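Local structure of nitrilotriacetate monooxygenase (Burkholderia pseudomallei, 3SDO) at residues A[310-313]-A[314-317]; A[350-353]-A[354-358]; A[293-296]-A[297-301]; A[287-290]-A[291-294]; A[398-401]-A[402-405]. The protein probably acts as an FMN-dependent monooxygenase of the luciferase-like superfamily, possibly oxidising nitrilotriacetate, as its name suggests. One frame throughout, in Å; residues are numbered along the deposited sequence.

The five contacts run from the surface inward. Contact 1 is a solvent-facing turn centred about 36 Å from the centre of the chain, contacts 2, 3 and 4 are partly buried, and contact 5 is buried, about 15 Å from that centre. Contacts 2 and 3 are both capping boxes, at the starts of helices 351-363 and 297-307, and they touch through Tyr356 and Leu295. Contact 4, the end of helix 281-292, shares Asp293 and Leu294 with contact 3 and packs on contact 5 through Val291. Chemistry follows place: side-chain hydrogen bonds in contact 1, charged groups in contact 4, mainly apolar packing in contact 5.

Contact 1: A[310-313]-A[314-317]; sequences QHDF and SVYP
The rings of His311 and Tyr316 meet rim to rim, their planes 18° apart, with Tyr316 CE2 in the plane of the imidazole and His311 CD2 in the plane of the phenol. The same CD2 of His311 stands over the centre of one face of Phe313, 3.7 Å above its plane. One face of Tyr316 carries Val315 CG2. Where the two rims meet, His311 NE2 and Tyr316 OH share a hydrogen bond of 2.6 Å, whose proton could come from either. Tyr316 CE2 also touches Phe313 CD1 at 3.9 Å.

The backbone makes a turn: Tyr316 N reaches Phe313 O at 3.2 Å, from above the carbonyl plane. Beside it lies an Asx turn, in which Asp312 OD1 accepts Ser314 N at 3.1 Å, from 50° out of the carboxylate plane. Asp312 also brings OD1 to the hydroxyl OG of Ser314, its CG being anti to the backbone N (chi1 173°), in a bond so short that its exact length is doubtful.

This turn lies in the loop between helices 297-307 and 334-346; Phe313 packs inward on Leu301 of helix 297-307, and both Phe313 and Tyr316 touch Leu351 of helix 351-363.

Contact 2: A[350-353]-A[354-358]; sequences TLRE and VAYEV
Thr350 O accepts the N-H of Val354 at 2.9 Å, and this bond opens helix 351-363, whose start is closed by a capping box between Thr350 and Glu353. Two reciprocal bonds define the box. Glu353 N gives its proton to Thr350 OG1 at 3.2 Å, and Thr350 N gives its own to Glu353 OE1 at 3.0 Å, on the anti side of the carboxylate and 25° out of its plane. Thr350 OG1 is also 3.4 Å from Glu353 OE1, a weak approach whose proton is not settled. The glutamate reaches back because its CG stands beside its own N (chi1 -72°) and the chain then runs extended.

Further along, the i to i+4 ladder continues regularly: Ala355 N binds Leu351 O, Tyr356 N binds Arg352 O and Glu357 N binds Glu353 O. The side chains of Arg352 and Tyr356 lie alongside each other and point the same way, with guanidinium and ring planes 16° apart. What touches is the CG methylene of Arg352 against ring carbons of Tyr356; the charged end of Arg352 goes on to a salt bridge with Asp319, NE to OD1. The phenol end of Tyr356 leaves the helix too, bonding through OH to Leu295 O. Val354 packs against Ile340 and Ala344 of helix 334-346, while Ala355, like Arg352 and Tyr356, faces helix 297-307, where it rests on Ala300. Between the arginine and the tyrosine, the meeting atoms are Arg352 CG and Tyr356 CD1, 3.8 Å apart.

Contact 3: A[293-296]-A[297-301]; sequences DLLS and PREAL
Leu295 and Glu299 cross obliquely at the start of helix 297-307, the leucine coming in beside the aliphatic root of the glutamate, with Leu295 CD1 3.5 Å from Glu299 CB. The other branch turns to the next residue, Leu295 CD2 lying 4.1 Å from Ala300 CB. This pairing of the residue before the N-cap with the fifth residue on has the spacing of a hydrophobic staple, here with a small partner.

The carboxylate of Glu299 swings back over Ser296, its CG beside the backbone N (chi1 -78°) and the chain extended beyond, to form a capping box. Ser296 N donates to Glu299 OE2 at 3.3 Å, from 45° out of the carboxylate plane. In return Glu299 N makes a weak bond to Ser296 OG at 3.3 Å. The first helical bond, Ala300 N to Ser296 O at 3.0 Å, is nearly straight (176° at the hydrogen).

Outside partners hold the carboxylate as well: Asn24 binds OE1 and Lys27 forms a salt bridge with OE2. The box thus joins the linker after helix 281-292 to helix 297-307, whose Pro297 packs on Arg352 and Tyr356 of helix 351-363.

Contact 4: A[287-290]-A[291-294]; sequences KYRQ and VRDL
Val291, Arg292 and Asp293 bond through their N-H groups to Lys287 O, Tyr288 O and Arg289 O, so that helix 281-292 keeps its i to i+4 pattern up to its last turn; the middle bond, Arg292 N to Tyr288 O, is 2.9 Å long with 173° at the hydrogen. Then the pattern tightens, and Leu294 N bonds to Val291 O, three residues back, at 3.1 Å.

Arg289 and Arg292 run side by side along the helix, pointing the same way, their guanidinium planes 49° apart. Across the pair it is methylene that meets the flat group: Arg289 CG lies over one face of the Arg292 guanidinium, off toward its rim, and is 3.7 Å from Arg292 NH1. Asp293 takes the edge of the same guanidinium. Arg292 grips it in a salt bridge, side-on, with two nitrogens to a single oxygen, NE reaching Asp293 OD1 at 2.9 Å and NH2 reaching the same OD1 at 3.1 Å, both from one face of the carboxylate plane. A bend at chi3 of Arg292 (64°) turns the guanidinium back to this neighbour. A weaker bond runs from NH2 to Asp293 OD2.

The far ends diverge: Arg289 NH2 forms a salt bridge with Asp286, Lys287 NZ with Asp407, and Gln290 OE1 accepts from His28. With Arg289 NE 5.3 Å from Arg292 NH2, the like charges are close without contact. Since each arginine has its own aspartate, this proximity is probably largely compensated, and their interface is one of aliphatic chain against guanidinium face.

Contact 5: A[398-401]-A[402-405]; sequences LPVT and GFGL
The loop leaving strand 393-396, the last strand of the TIM barrel, passes here into helix 401-418, a beta-to-alpha connection of the luciferase-like fold. Val400 meets the first turn of the helix through its side chain. Its CB is 3.6 Å from Phe403 CE2 and approaches the ring obliquely, the two side chains crossing at about a right angle. Phe403 can reach back because its CG lies between its own backbone N and carbonyl carbon (chi1 83°), which brings the ring back beside Val400.

The backbone closure is poor by helical standards: Gly404 N donates weakly to Val400 O at 3.0 Å, with only 128° at the hydrogen. Lacking a side chain, Gly404 comes in close, and its CA is 3.2 Å from Val400 O in a CA-H...O contact. Leu398 reaches in from the strand side, CD1 against Leu405 N at 3.5 Å and CD2 3.6 Å from Gly404 O.

Around this core, Thr401 OG1 bonds to Gly18 O, and Ser30 OG accepts the N-H of Phe403, tying the helix start to the loop between strand 11-15 and helix 39-51. The outer end of the Phe403 ring also packs on Val291 and Lys287 of helix 281-292. Thr401 O meets Leu405 at CB, 3.3 Å away, while the guanidinium NH2 of Arg45 in helix 39-51 donates to that same oxygen.

Contact 1: A[310-313]-A[314-317]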
loop_
_atom_site.group_PDB
_atom_site.type_symbol
_atom_site.label_atom_id
_atom_site.label_comp_id
_atom_site.label_asym_id
_atom_site.label_seq_id
_atom_site.Cartn_x
_atom_site.Cartn_y
_atom_site.Cartn_z
ATOM N N GLN A 310 25.018 2.889 31.653
ATOM C CA GLN A 310 25.304 4.234 31.131
ATOM C C GLN A 310 26.661 4.812 31.515
ATOM O O GLN A 310 26.827 6.027 31.610
ATOM C CB GLN A 310 24.205 5.228 31.485
ATOM C CG GLN A 310 22.865 4.849 30.844
ATOM C CD GLN A 310 21.856 4.413 31.858
ATOM O OE1 GLN A 310 21.918 3.290 32.377
ATOM N NE2 GLN A 310 20.905 5.299 32.158
ATOM N N HIS A 311 27.640 3.939 31.652
ATOM C CA HIS A 311 29.009 4.372 31.853
ATOM C C HIS A 311 29.453 5.266 30.691
ATOM O O HIS A 311 29.135 4.993 29.537
ATOM C CB HIS A 311 29.936 3.162 31.988
ATOM C CG HIS A 311 31.329 3.520 32.380
ATOM N ND1 HIS A 311 31.682 3.827 33.676
ATOM C CD2 HIS A 311 32.466 3.600 31.647
ATOM C CE1 HIS A 311 32.978 4.099 33.721
ATOM N NE2 HIS A 311 33.476 3.955 32.505
ATOM N N ASP A 312 30.183 6.329 31.021
ATOM C CA ASP A 312 30.630 7.304 30.036
ATOM C C ASP A 312 32.006 6.906 29.513
ATOM O O ASP A 312 33.046 7.255 30.087
ATOM C CB ASP A 312 30.644 8.722 30.627
ATOM C CG ASP A 312 31.258 9.738 29.689
ATOM O OD1 ASP A 312 31.277 9.471 28.465
ATOM O OD2 ASP A 312 31.757 10.783 30.184
ATOM N N PHE A 313 31.989 6.160 28.412
ATOM C CA PHE A 313 33.201 5.648 27.811
ATOM C C PHE A 313 33.947 6.726 27.014
ATOM O O PHE A 313 35.080 6.496 26.573
ATOM C CB PHE A 313 32.873 4.467 26.891
ATOM C CG PHE A 313 32.643 3.166 27.619
ATOM C CD1 PHE A 313 33.722 2.351 27.975
ATOM C CD2 PHE A 313 31.360 2.751 27.945
ATOM C CE1 PHE A 313 33.517 1.154 28.625
ATOM C CE2 PHE A 313 31.141 1.548 28.599
ATOM C CZ PHE A 313 32.214 0.753 28.956
ATOM N N SER A 314 33.313 7.885 26.818
ATOM C CA SER A 314 33.930 8.998 26.070
ATOM C C SER A 314 35.171 9.559 26.777
ATOM O O SER A 314 36.004 10.213 26.139
ATOM C CB SER A 314 32.899 10.123 25.818
ATOM O OG SER A 314 32.667 10.920 26.987
ATOM N N VAL A 315 35.311 9.318 28.080
ATOM C CA VAL A 315 36.521 9.766 28.804
ATOM C C VAL A 315 37.825 9.039 28.427
ATOM O O VAL A 315 38.895 9.561 28.675
ATOM C CB VAL A 315 36.348 9.713 30.347
ATOM C CG1 VAL A 315 35.186 10.614 30.776
ATOM C CG2 VAL A 315 36.182 8.256 30.876
ATOM N N TYR A 316 37.738 7.856 27.820
ATOM C CA TYR A 316 38.922 7.034 27.570
ATOM C C TYR A 316 39.507 7.281 26.199
ATOM O O TYR A 316 38.785 7.602 25.259
ATOM C CB TYR A 316 38.591 5.549 27.709
ATOM C CG TYR A 316 37.933 5.199 29.010
ATOM C CD1 TYR A 316 38.644 5.217 30.196
ATOM C CD2 TYR A 316 36.594 4.861 29.057
ATOM C CE1 TYR A 316 38.038 4.902 31.389
ATOM C CE2 TYR A 316 35.986 4.525 30.240
ATOM C CZ TYR A 316 36.703 4.570 31.404
ATOM O OH TYR A 316 36.076 4.264 32.581
ATOM N N PRO A 317 40.835 7.111 26.060
ATOM C CA PRO A 317 41.394 7.183 24.700
ATOM C C PRO A 317 40.870 6.041 23.820
ATOM O O PRO A 317 40.915 4.888 24.225
ATOM C CB PRO A 317 42.895 7.052 24.925
ATOM C CG PRO A 317 43.024 6.401 26.251
ATOM C CD PRO A 317 41.877 6.867 27.069
#

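Contact 2: A[350-353]-A[354-358]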
loop_
_atom_site.group_PDB
_atom_site.type_symbol
_atom_site.label_atom_id
_atom_site.label_comp_id
_atom_site.label_asym_id
_atom_site.label_seq_id
_atom_site.Cartn_x
_atom_site.Cartn_y
_atom_site.Cartn_z
ATOM N N THR A 350 41.675 -2.573 21.556
ATOM C CA THR A 350 41.530 -1.201 22.003
ATOM C C THR A 350 40.046 -0.941 22.278
ATOM O O THR A 350 39.190 -1.754 21.915
ATOM C CB THR A 350 42.045 -0.233 20.929
ATOM O OG1 THR A 350 41.259 -0.382 19.732
ATOM C CG2 THR A 350 43.534 -0.509 20.625
ATOM N N LEU A 351 39.743 0.200 22.897
ATOM C CA LEU A 351 38.368 0.598 23.151
ATOM C C LEU A 351 37.603 0.750 21.837
ATOM O O LEU A 351 36.446 0.357 21.757
ATOM C CB LEU A 351 38.308 1.912 23.919
ATOM C CG LEU A 351 36.920 2.541 24.065
ATOM C CD1 LEU A 351 35.905 1.549 24.653
ATOM C CD2 LEU A 351 36.987 3.842 24.902
ATOM N N ARG A 352 38.248 1.337 20.831
ATOM C CA ARG A 352 37.629 1.516 19.514
ATOM C C ARG A 352 37.274 0.154 18.925
ATOM O O ARG A 352 36.164 -0.040 18.469
ATOM C CB ARG A 352 38.549 2.283 18.553
ATOM C CG ARG A 352 37.834 2.761 17.286
ATOM C CD ARG A 352 38.800 3.159 16.181
ATOM N NE ARG A 352 39.629 4.306 16.565
ATOM C CZ ARG A 352 39.319 5.588 16.384
ATOM N NH1 ARG A 352 38.174 5.954 15.822
ATOM N NH2 ARG A 352 40.173 6.525 16.785
ATOM N N GLU A 353 38.207 -0.794 18.979
ATOM C CA GLU A 353 37.987 -2.133 18.392
ATOM C C GLU A 353 36.874 -2.858 19.143
ATOM O O GLU A 353 36.037 -3.492 18.531
ATOM C CB GLU A 353 39.277 -2.973 18.410
ATOM C CG GLU A 353 40.315 -2.497 17.413
ATOM C CD GLU A 353 41.694 -3.142 17.615
ATOM O OE1 GLU A 353 42.044 -3.514 18.761
ATOM O OE2 GLU A 353 42.443 -3.245 16.619
ATOM N N VAL A 354 36.849 -2.737 20.472
ATOM C CA VAL A 354 35.747 -3.331 21.236
ATOM C C VAL A 354 34.418 -2.698 20.861
ATOM O O VAL A 354 33.455 -3.422 20.613
ATOM C CB VAL A 354 35.922 -3.227 22.758
ATOM C CG1 VAL A 354 34.617 -3.591 23.450
ATOM C CG2 VAL A 354 37.059 -4.124 23.221
ATOM N N ALA A 355 34.362 -1.367 20.798
ATOM C CA ALA A 355 33.093 -0.656 20.559
ATOM C C ALA A 355 32.497 -1.053 19.214
ATOM O O ALA A 355 31.273 -1.212 19.094
ATOM C CB ALA A 355 33.284 0.868 20.605
ATOM N N TYR A 356 33.366 -1.163 18.210
ATOM C CA TYR A 356 32.931 -1.474 16.846
ATOM C C TYR A 356 32.622 -2.965 16.686
ATOM O O TYR A 356 31.663 -3.310 16.014
ATOM C CB TYR A 356 33.950 -0.975 15.802
ATOM C CG TYR A 356 33.752 0.486 15.444
ATOM C CD1 TYR A 356 34.521 1.478 16.030
ATOM C CD2 TYR A 356 32.781 0.870 14.542
ATOM C CE1 TYR A 356 34.340 2.812 15.715
ATOM C CE2 TYR A 356 32.584 2.197 14.221
ATOM C CZ TYR A 356 33.364 3.171 14.808
ATOM O OH TYR A 356 33.186 4.502 14.497
ATOM N N GLU A 357 33.412 -3.835 17.323
ATOM C CA GLU A 357 33.089 -5.277 17.408
ATOM C C GLU A 357 31.652 -5.505 17.832
ATOM O O GLU A 357 30.905 -6.273 17.200
ATOM C CB GLU A 357 33.971 -5.979 18.456
ATOM C CG GLU A 357 35.282 -6.475 17.949
ATOM C CD GLU A 357 35.125 -7.646 17.034
ATOM O OE1 GLU A 357 34.195 -8.451 17.260
ATOM O OE2 GLU A 357 35.927 -7.753 16.080
ATOM N N VAL A 358 31.300 -4.877 18.945
ATOM C CA VAL A 358 29.948 -4.909 19.473
ATOM C C VAL A 358 29.033 -4.289 18.410
ATOM O O VAL A 358 28.277 -5.014 17.740
ATOM C CB VAL A 358 29.895 -4.182 20.826
ATOM C CG1 VAL A 358 28.476 -4.065 21.362
ATOM C CG2 VAL A 358 30.792 -4.930 21.850
#

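Contact 3: A[293-296]-A[297-301]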
loop_
_atom_site.group_PDB
_atom_site.type_symbol
_atom_site.label_atom_id
_atom_site.label_comp_id
_atom_site.label_asym_id
_atom_site.label_seq_id
_atom_site.Cartn_x
_atom_site.Cartn_y
_atom_site.Cartn_z
ATOM N N ASP A 293 32.447 2.213 9.378
ATOM C CA ASP A 293 32.598 3.616 9.775
ATOM C C ASP A 293 31.352 4.486 9.550
ATOM O O ASP A 293 31.383 5.681 9.827
ATOM C CB ASP A 293 33.800 4.247 9.081
ATOM C CG ASP A 293 35.125 3.648 9.544
ATOM O OD1 ASP A 293 35.165 2.939 10.578
ATOM O OD2 ASP A 293 36.130 3.880 8.857
ATOM N N LEU A 294 30.279 3.890 9.058
ATOM C CA LEU A 294 28.969 4.539 9.016
ATOM C C LEU A 294 28.451 4.831 10.432
ATOM O O LEU A 294 27.710 5.789 10.643
ATOM C CB LEU A 294 27.958 3.659 8.277
ATOM C CG LEU A 294 28.199 3.474 6.769
ATOM C CD1 LEU A 294 27.085 2.654 6.148
ATOM C CD2 LEU A 294 28.331 4.796 6.053
ATOM N N LEU A 295 28.850 3.997 11.388
ATOM C CA LEU A 295 28.685 4.314 12.810
ATOM C C LEU A 295 29.872 5.177 13.245
ATOM O O LEU A 295 31.026 4.738 13.129
ATOM C CB LEU A 295 28.666 3.008 13.618
ATOM C CG LEU A 295 27.994 3.004 14.978
ATOM C CD1 LEU A 295 26.548 3.350 14.853
ATOM C CD2 LEU A 295 28.142 1.633 15.616
ATOM N N SER A 296 29.611 6.379 13.760
ATOM C CA SER A 296 30.689 7.219 14.308
ATOM C C SER A 296 31.220 6.601 15.624
ATOM O O SER A 296 30.541 5.786 16.240
ATOM C CB SER A 296 30.195 8.644 14.599
ATOM O OG SER A 296 29.209 8.638 15.633
ATOM N N PRO A 297 32.427 6.988 16.050
ATOM C CA PRO A 297 32.930 6.513 17.346
ATOM C C PRO A 297 31.966 6.773 18.513
ATOM O O PRO A 297 31.703 5.868 19.307
ATOM C CB PRO A 297 34.238 7.268 17.505
ATOM C CG PRO A 297 34.737 7.418 16.103
ATOM C CD PRO A 297 33.498 7.621 15.252
ATOM N N ARG A 298 31.404 7.969 18.574
ATOM C CA ARG A 298 30.439 8.284 19.615
ATOM C C ARG A 298 29.250 7.314 19.647
ATOM O O ARG A 298 28.775 6.946 20.728
ATOM C CB ARG A 298 29.901 9.692 19.433
ATOM C CG ARG A 298 28.845 10.069 20.463
ATOM C CD ARG A 298 28.306 11.441 20.207
ATOM N NE ARG A 298 29.380 12.424 20.313
ATOM C CZ ARG A 298 29.767 13.037 21.429
ATOM N NH1 ARG A 298 29.172 12.799 22.602
ATOM N NH2 ARG A 298 30.764 13.911 21.369
ATOM N N GLU A 299 28.739 6.956 18.465
ATOM C CA GLU A 299 27.576 6.078 18.388
ATOM C C GLU A 299 27.946 4.672 18.823
ATOM O O GLU A 299 27.180 4.016 19.542
ATOM C CB GLU A 299 26.994 6.043 16.984
ATOM C CG GLU A 299 26.150 7.251 16.602
ATOM C CD GLU A 299 25.751 7.185 15.136
ATOM O OE1 GLU A 299 24.627 6.686 14.847
ATOM O OE2 GLU A 299 26.591 7.560 14.283
ATOM N N ALA A 300 29.112 4.211 18.391
ATOM C CA ALA A 300 29.666 2.961 18.896
ATOM C C ALA A 300 29.747 2.956 20.426
ATOM O O ALA A 300 29.300 2.012 21.059
ATOM C CB ALA A 300 31.019 2.693 18.284
ATOM N N LEU A 301 30.291 4.017 21.018
ATOM C CA LEU A 301 30.394 4.119 22.494
ATOM C C LEU A 301 29.036 4.243 23.243
ATOM O O LEU A 301 28.867 3.681 24.329
ATOM C CB LEU A 301 31.289 5.300 22.888
ATOM C CG LEU A 301 32.754 5.288 22.454
ATOM C CD1 LEU A 301 33.473 6.550 22.968
ATOM C CD2 LEU A 301 33.439 4.050 22.954
#

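Contact 4: A[287-290]-A[291-294]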
loop_
_atom_site.group_PDB
_atom_site.type_symbol
_atom_site.label_atom_id
_atom_site.label_comp_id
_atom_site.label_asym_id
_atom_site.label_seq_id
_atom_site.Cartn_x
_atom_site.Cartn_y
_atom_site.Cartn_z
ATOM N N LYS A 287 35.993 -2.020 1.829
ATOM C CA LYS A 287 34.570 -1.707 1.730
ATOM C C LYS A 287 33.880 -2.012 3.048
ATOM O O LYS A 287 33.001 -1.282 3.490
ATOM C CB LYS A 287 33.886 -2.512 0.616
ATOM C CG LYS A 287 34.223 -2.036 -0.790
ATOM C CD LYS A 287 33.371 -2.760 -1.831
ATOM C CE LYS A 287 33.988 -2.557 -3.200
ATOM N NZ LYS A 287 33.318 -3.337 -4.240
ATOM N N TYR A 288 34.277 -3.112 3.664
ATOM C CA TYR A 288 33.739 -3.482 4.952
ATOM C C TYR A 288 34.084 -2.419 6.014
ATOM O O TYR A 288 33.250 -2.041 6.831
ATOM C CB TYR A 288 34.281 -4.840 5.332
ATOM C CG TYR A 288 33.931 -5.277 6.721
ATOM C CD1 TYR A 288 32.623 -5.568 7.071
ATOM C CD2 TYR A 288 34.909 -5.408 7.675
ATOM C CE1 TYR A 288 32.297 -5.975 8.365
ATOM C CE2 TYR A 288 34.599 -5.813 8.961
ATOM C CZ TYR A 288 33.292 -6.101 9.297
ATOM O OH TYR A 288 33.006 -6.508 10.585
ATOM N N ARG A 289 35.301 -1.911 5.984
ATOM C CA ARG A 289 35.676 -0.824 6.894
ATOM C C ARG A 289 34.812 0.436 6.661
ATOM O O ARG A 289 34.431 1.125 7.623
ATOM C CB ARG A 289 37.182 -0.515 6.795
ATOM C CG ARG A 289 38.059 -1.602 7.460
ATOM C CD ARG A 289 39.529 -1.187 7.605
ATOM N NE ARG A 289 40.293 -1.490 6.392
ATOM C CZ ARG A 289 40.740 -2.702 6.057
ATOM N NH1 ARG A 289 40.514 -3.757 6.840
ATOM N NH2 ARG A 289 41.415 -2.860 4.926
ATOM N N GLN A 290 34.489 0.720 5.400
ATOM C CA GLN A 290 33.608 1.852 5.069
ATOM C C GLN A 290 32.264 1.642 5.746
ATOM O O GLN A 290 31.742 2.529 6.425
ATOM C CB GLN A 290 33.336 1.942 3.566
ATOM C CG GLN A 290 34.387 2.608 2.735
ATOM C CD GLN A 290 33.956 2.736 1.260
ATOM O OE1 GLN A 290 32.758 2.699 0.918
ATOM N NE2 GLN A 290 34.939 2.870 0.383
ATOM N N VAL A 291 31.701 0.461 5.548
ATOM C CA VAL A 291 30.428 0.122 6.155
ATOM C C VAL A 291 30.497 0.286 7.673
ATOM O O VAL A 291 29.651 0.948 8.249
ATOM C CB VAL A 291 29.978 -1.284 5.748
ATOM C CG1 VAL A 291 28.865 -1.775 6.632
ATOM C CG2 VAL A 291 29.535 -1.276 4.281
ATOM N N ARG A 292 31.538 -0.278 8.291
ATOM C CA ARG A 292 31.797 -0.121 9.715
ATOM C C ARG A 292 31.749 1.355 10.124
ATOM O O ARG A 292 31.063 1.711 11.083
ATOM C CB ARG A 292 33.160 -0.747 10.072
ATOM C CG ARG A 292 33.608 -0.631 11.536
ATOM C CD ARG A 292 35.132 -0.854 11.671
ATOM N NE ARG A 292 35.869 0.200 10.977
ATOM C CZ ARG A 292 37.173 0.196 10.704
ATOM N NH1 ARG A 292 37.961 -0.807 11.079
ATOM N NH2 ARG A 292 37.699 1.235 10.057
ATOM N N ASP A 293 32.447 2.213 9.378
ATOM C CA ASP A 293 32.598 3.616 9.775
ATOM C C ASP A 293 31.352 4.486 9.550
ATOM O O ASP A 293 31.383 5.681 9.827
ATOM C CB ASP A 293 33.800 4.247 9.081
ATOM C CG ASP A 293 35.125 3.648 9.544
ATOM O OD1 ASP A 293 35.165 2.939 10.578
ATOM O OD2 ASP A 293 36.130 3.880 8.857
ATOM N N LEU A 294 30.279 3.890 9.058
ATOM C CA LEU A 294 28.969 4.539 9.016
ATOM C C LEU A 294 28.451 4.831 10.432
ATOM O O LEU A 294 27.710 5.789 10.643
ATOM C CB LEU A 294 27.958 3.659 8.277
ATOM C CG LEU A 294 28.199 3.474 6.769
ATOM C CD1 LEU A 294 27.085 2.654 6.148
ATOM C CD2 LEU A 294 28.331 4.796 6.053
#

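Contact 5: A[398-401]-A[402-405]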
loop_
_atom_site.group_PDB
_atom_site.type_symbol
_atom_site.label_atom_id
_atom_site.label_comp_id
_atom_site.label_asym_id
_atom_site.label_seq_id
_atom_site.Cartn_x
_atom_site.Cartn_y
_atom_site.Cartn_z
ATOM N N LEU A 398 21.551 -6.016 1.845
ATOM C CA LEU A 398 22.864 -5.411 1.651
ATOM C C LEU A 398 23.040 -4.215 2.587
ATOM O O LEU A 398 22.123 -3.417 2.759
ATOM C CB LEU A 398 23.093 -5.021 0.194
ATOM C CG LEU A 398 23.159 -6.274 -0.689
ATOM C CD1 LEU A 398 22.552 -6.032 -2.051
ATOM C CD2 LEU A 398 24.610 -6.811 -0.754
ATOM N N PRO A 399 24.227 -4.097 3.211
ATOM C CA PRO A 399 24.437 -3.023 4.169
ATOM C C PRO A 399 24.091 -1.626 3.593
ATOM O O PRO A 399 23.476 -0.807 4.271
ATOM C CB PRO A 399 25.940 -3.149 4.507
ATOM C CG PRO A 399 26.247 -4.541 4.312
ATOM C CD PRO A 399 25.400 -4.982 3.125
ATOM N N VAL A 400 24.470 -1.390 2.337
ATOM C CA VAL A 400 24.149 -0.158 1.621
ATOM C C VAL A 400 23.559 -0.582 0.268
ATOM O O VAL A 400 24.215 -1.284 -0.496
ATOM C CB VAL A 400 25.411 0.735 1.434
ATOM C CG1 VAL A 400 25.103 1.943 0.539
ATOM C CG2 VAL A 400 25.958 1.220 2.795
ATOM N N THR A 401 22.320 -0.177 0.000
ATOM C CA THR A 401 21.559 -0.641 -1.163
ATOM C C THR A 401 22.162 -0.171 -2.510
ATOM O O THR A 401 21.946 -0.804 -3.549
ATOM C CB THR A 401 20.091 -0.158 -1.084
ATOM O OG1 THR A 401 19.582 -0.317 0.259
ATOM C CG2 THR A 401 19.219 -0.931 -2.059
ATOM N N GLY A 402 22.893 0.939 -2.476
ATOM C CA GLY A 402 23.621 1.459 -3.643
ATOM C C GLY A 402 24.736 0.533 -4.097
ATOM O O GLY A 402 24.515 -0.375 -4.896
ATOM N N PHE A 403 25.947 0.743 -3.600
ATOM C CA PHE A 403 27.086 -0.058 -4.072
ATOM C C PHE A 403 26.925 -1.527 -3.747
ATOM O O PHE A 403 27.396 -2.366 -4.497
ATOM C CB PHE A 403 28.423 0.467 -3.547
ATOM C CG PHE A 403 28.771 -0.003 -2.170
ATOM C CD1 PHE A 403 29.403 -1.212 -1.984
ATOM C CD2 PHE A 403 28.471 0.769 -1.065
ATOM C CE1 PHE A 403 29.743 -1.643 -0.718
ATOM C CE2 PHE A 403 28.802 0.343 0.204
ATOM C CZ PHE A 403 29.440 -0.867 0.383
ATOM N N GLY A 404 26.245 -1.848 -2.649
ATOM C CA GLY A 404 26.019 -3.248 -2.291
ATOM C C GLY A 404 25.343 -4.062 -3.383
ATOM O O GLY A 404 25.811 -5.157 -3.751
ATOM N N LEU A 405 24.215 -3.564 -3.887
ATOM C CA LEU A 405 23.514 -4.281 -4.937
ATOM C C LEU A 405 24.283 -4.249 -6.258
ATOM O O LEU A 405 24.335 -5.257 -6.965
ATOM C CB LEU A 405 22.113 -3.706 -5.143
ATOM C CG LEU A 405 21.187 -4.411 -6.138
ATOM C CD1 LEU A 405 20.855 -5.834 -5.699
ATOM C CD2 LEU A 405 19.898 -3.584 -6.258
#